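Local coordinates for protein catechol 1,2-dioxygenase (Acinetobacter sp., PDB 1DLQ) that uses a ferric iron to split catechol between its two hydroxyl-bearing carbons with O2, yielding cis,cis-muconate in the beta-ketoadipate pathway, at residues G219-H224 / Y250-Y255. Sequence-based numbering, arbitrary orientation.
Sequences GNRPAH and YDDFAY. With HG (mercury (II) ion), chain D; FE (Fe (III) ion), chain C.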
ATOM      1  N   GLY A 219      16.607  -9.418   4.877  1.00 16.11           N
ATOM      2  CA  GLY A 219      15.294  -9.585   5.476  1.00 15.94           C
ATOM      3  C   GLY A 219      15.224 -10.818   6.343  1.00 16.01           C
ATOM      4  O   GLY A 219      14.197 -11.478   6.417  1.00 16.23           O
ATOM      5  N   ASN A 220      16.324 -11.126   7.018  1.00 16.91           N
ATOM      6  CA  ASN A 220      16.395 -12.305   7.866  1.00 16.75           C
ATOM      7  C   ASN A 220      16.140 -12.045   9.329  1.00 16.24           C
ATOM      8  O   ASN A 220      16.542 -11.015   9.876  1.00 16.13           O
ATOM      9  CB  ASN A 220      17.760 -12.961   7.736  1.00 17.85           C
ATOM     10  CG  ASN A 220      18.094 -13.308   6.309  1.00 19.96           C
ATOM     11  OD1 ASN A 220      17.348 -14.026   5.638  1.00 21.32           O
ATOM     12  ND2 ASN A 220      19.219 -12.800   5.830  1.00 20.95           N
ATOM     13  N   ARG A 221      15.465 -13.001   9.954  1.00 15.68           N
ATOM     14  CA  ARG A 221      15.176 -12.940  11.376  1.00 15.76           C
ATOM     15  C   ARG A 221      15.885 -14.113  12.038  1.00 14.98           C
ATOM     16  O   ARG A 221      15.979 -15.193  11.462  1.00 14.38           O
ATOM     17  CB  ARG A 221      13.674 -13.062  11.654  1.00 15.89           C
ATOM     18  CG  ARG A 221      12.799 -11.977  11.040  1.00 17.21           C
ATOM     19  CD  ARG A 221      11.508 -11.874  11.836  1.00 17.29           C
ATOM     20  NE  ARG A 221      11.815 -11.383  13.179  1.00 19.41           N
ATOM     21  CZ  ARG A 221      10.978 -11.380  14.213  1.00 21.60           C
ATOM     22  NH1 ARG A 221       9.727 -11.852  14.106  1.00 22.54           N
ATOM     23  NH2 ARG A 221      11.406 -10.904  15.374  1.00 22.79           N
ATOM     24  N   PRO A 222      16.414 -13.909  13.251  1.00 14.95           N
ATOM     25  CA  PRO A 222      17.105 -14.982  13.970  1.00 15.00           C
ATOM     26  C   PRO A 222      16.046 -15.981  14.460  1.00 15.47           C
ATOM     27  O   PRO A 222      14.862 -15.646  14.526  1.00 14.85           O
ATOM     28  CB  PRO A 222      17.761 -14.229  15.122  1.00 14.59           C
ATOM     29  CG  PRO A 222      16.707 -13.194  15.432  1.00 14.48           C
ATOM     30  CD  PRO A 222      16.457 -12.662  14.038  1.00 14.17           C
ATOM     31  N   ALA A 223      16.463 -17.199  14.797  1.00 15.78           N
ATOM     32  CA  ALA A 223      15.522 -18.208  15.275  1.00 15.72           C
ATOM     33  C   ALA A 223      14.889 -17.724  16.574  1.00 15.80           C
ATOM     34  O   ALA A 223      15.584 -17.269  17.485  1.00 16.17           O
ATOM     35  CB  ALA A 223      16.237 -19.534  15.496  1.00 15.58           C
ATOM     36  N   HIS A 224      13.568 -17.831  16.658  1.00 15.66           N
ATOM     37  CA  HIS A 224      12.849 -17.370  17.840  1.00 15.50           C
ATOM     38  C   HIS A 224      11.507 -18.067  18.032  1.00 15.74           C
ATOM     39  O   HIS A 224      10.970 -18.708  17.117  1.00 14.91           O
ATOM     40  CB  HIS A 224      12.579 -15.886  17.726  1.00 14.70           C
ATOM     41  CG  HIS A 224      11.774 -15.538  16.521  1.00 14.62           C
ATOM     42  ND1 HIS A 224      12.309 -15.520  15.251  1.00 14.67           N
ATOM     43  CD2 HIS A 224      10.451 -15.297  16.377  1.00 14.88           C
ATOM     44  CE1 HIS A 224      11.351 -15.278  14.376  1.00 14.46           C
ATOM     45  NE2 HIS A 224      10.214 -15.141  15.033  1.00 15.60           N
ATOM     46  N   TYR A 250      21.455 -10.438  16.922  1.00 24.90           N
ATOM     47  CA  TYR A 250      21.461  -9.000  17.110  1.00 25.67           C
ATOM     48  C   TYR A 250      21.405  -8.209  15.813  1.00 25.38           C
ATOM     49  O   TYR A 250      21.774  -7.038  15.779  1.00 25.75           O
ATOM     50  CB  TYR A 250      22.672  -8.563  17.939  1.00 26.86           C
ATOM     51  CG  TYR A 250      22.712  -9.202  19.302  1.00 28.88           C
ATOM     52  CD1 TYR A 250      22.017  -8.642  20.373  1.00 29.68           C
ATOM     53  CD2 TYR A 250      23.399 -10.398  19.515  1.00 30.21           C
ATOM     54  CE1 TYR A 250      22.003  -9.258  21.628  1.00 31.19           C
ATOM     55  CE2 TYR A 250      23.395 -11.026  20.765  1.00 31.52           C
ATOM     56  CZ  TYR A 250      22.694 -10.451  21.818  1.00 31.81           C
ATOM     57  OH  TYR A 250      22.688 -11.072  23.053  1.00 32.35           O
ATOM     58  N   ASP A 251      20.936  -8.842  14.746  1.00 24.62           N
ATOM     59  CA  ASP A 251      20.814  -8.153  13.475  1.00 23.96           C
ATOM     60  C   ASP A 251      19.506  -8.573  12.822  1.00 22.68           C
ATOM     61  O   ASP A 251      19.439  -8.833  11.620  1.00 23.13           O
ATOM     62  CB  ASP A 251      22.015  -8.470  12.574  1.00 25.95           C
ATOM     63  CG  ASP A 251      22.000  -7.677  11.276  1.00 27.30           C
ATOM     64  OD1 ASP A 251      21.781  -6.442  11.326  1.00 27.86           O
ATOM     65  OD2 ASP A 251      22.223  -8.286  10.208  1.00 28.59           O
ATOM     66  N   ASP A 252      18.467  -8.642  13.645  1.00 21.10           N
ATOM     67  CA  ASP A 252      17.134  -9.019  13.206  1.00 20.07           C
ATOM     68  C   ASP A 252      16.546  -7.919  12.318  1.00 19.65           C
ATOM     69  O   ASP A 252      16.529  -6.752  12.695  1.00 19.88           O
ATOM     70  CB  ASP A 252      16.270  -9.275  14.449  1.00 19.87           C
ATOM     71  CG  ASP A 252      14.803  -9.466  14.131  1.00 20.15           C
ATOM     72  OD1 ASP A 252      14.456 -10.009  13.061  1.00 20.33           O
ATOM     73  OD2 ASP A 252      13.982  -9.093  14.986  1.00 21.61           O
ATOM     74  N   PHE A 253      16.077  -8.293  11.131  1.00 18.66           N
ATOM     75  CA  PHE A 253      15.512  -7.320  10.208  1.00 18.27           C
ATOM     76  C   PHE A 253      14.253  -6.645  10.767  1.00 19.01           C
ATOM     77  O   PHE A 253      13.832  -5.586  10.282  1.00 18.60           O
ATOM     78  CB  PHE A 253      15.240  -7.995   8.851  1.00 17.08           C
ATOM     79  CG  PHE A 253      13.795  -8.017   8.442  1.00 16.32           C
ATOM     80  CD1 PHE A 253      12.876  -8.820   9.103  1.00 15.85           C
ATOM     81  CD2 PHE A 253      13.351  -7.225   7.390  1.00 15.83           C
ATOM     82  CE1 PHE A 253      11.536  -8.835   8.725  1.00 14.95           C
ATOM     83  CE2 PHE A 253      12.014  -7.233   7.005  1.00 15.71           C
ATOM     84  CZ  PHE A 253      11.105  -8.043   7.677  1.00 14.64           C
ATOM     85  N   ALA A 254      13.671  -7.256  11.799  1.00 19.15           N
ATOM     86  CA  ALA A 254      12.467  -6.733  12.436  1.00 19.18           C
ATOM     87  C   ALA A 254      12.794  -5.999  13.735  1.00 19.04           C
ATOM     88  O   ALA A 254      11.903  -5.483  14.412  1.00 19.11           O
ATOM     89  CB  ALA A 254      11.491  -7.874  12.713  1.00 19.39           C
ATOM     90  N   TYR A 255      14.075  -5.975  14.088  1.00 18.80           N
ATOM     91  CA  TYR A 255      14.535  -5.291  15.296  1.00 19.01           C
ATOM     92  C   TYR A 255      13.743  -5.679  16.549  1.00 19.57           C
ATOM     93  O   TYR A 255      13.464  -4.835  17.404  1.00 20.09           O
ATOM     94  CB  TYR A 255      14.437  -3.778  15.094  1.00 17.91           C
ATOM     95  CG  TYR A 255      15.015  -3.303  13.784  1.00 17.57           C
ATOM     96  CD1 TYR A 255      16.389  -3.128  13.637  1.00 16.99           C
ATOM     97  CD2 TYR A 255      14.196  -3.053  12.680  1.00 17.10           C
ATOM     98  CE1 TYR A 255      16.943  -2.716  12.432  1.00 16.55           C
ATOM     99  CE2 TYR A 255      14.747  -2.636  11.459  1.00 17.29           C
ATOM    100  CZ  TYR A 255      16.127  -2.471  11.352  1.00 16.69           C
ATOM    101  OH  TYR A 255      16.710  -2.067  10.174  1.00 17.37           O
TER
HETATM  102 HG    HG D 401      11.662 -11.018   6.159  0.65 27.90          HG
HETATM  103 FE    FE C 400       8.242 -15.107  13.876  1.00 18.83          FE
HETATM  104  O   HOH W   1       6.958 -13.621  12.714  1.00 17.21           O
HETATM  105  O   HOH W   2      11.011 -12.282   8.178  1.00 14.75           O
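The guanidinium of R221 has A254 CB over one face and H224 CE1 over the other; the D252 carboxylate, its plane 20° away, and the iron-bound water lie at the edge. The ring of F253 carries G219 O and the mercury ion it binds over one face, with R221 CG at its edge. In a salt bridge, R221 grips D252 side-on: NE gives a nearly straight bond to OD1 (3.0 Å) and NH2 a longer one to OD2 (3.2 Å), both on the syn side but tilted out of the carboxylate plane. A bend at chi3 (66°) brings the guanidinium alongside. A254 N reaches D252 OD1 from the opposite face (3.1 Å), closing an Asx turn within the type I turn D252–Y255; A256 N bonds OD2. F253 N donates to N220 O (3.0 Å). At this intradiol dioxygenase iron site, where 219-224 leads into strand 224-230, H224 ND1 donates in its ring plane to P222 O (2.7 Å), fixing the ring's rotation while NE2 binds iron (2.3 Å) with Y164, Y200, H226 and the water. D252 fixes the rotation of the R221 guanidinium, and its negative charge probably balances the positive charge of this buried arginine close to the ferric ion.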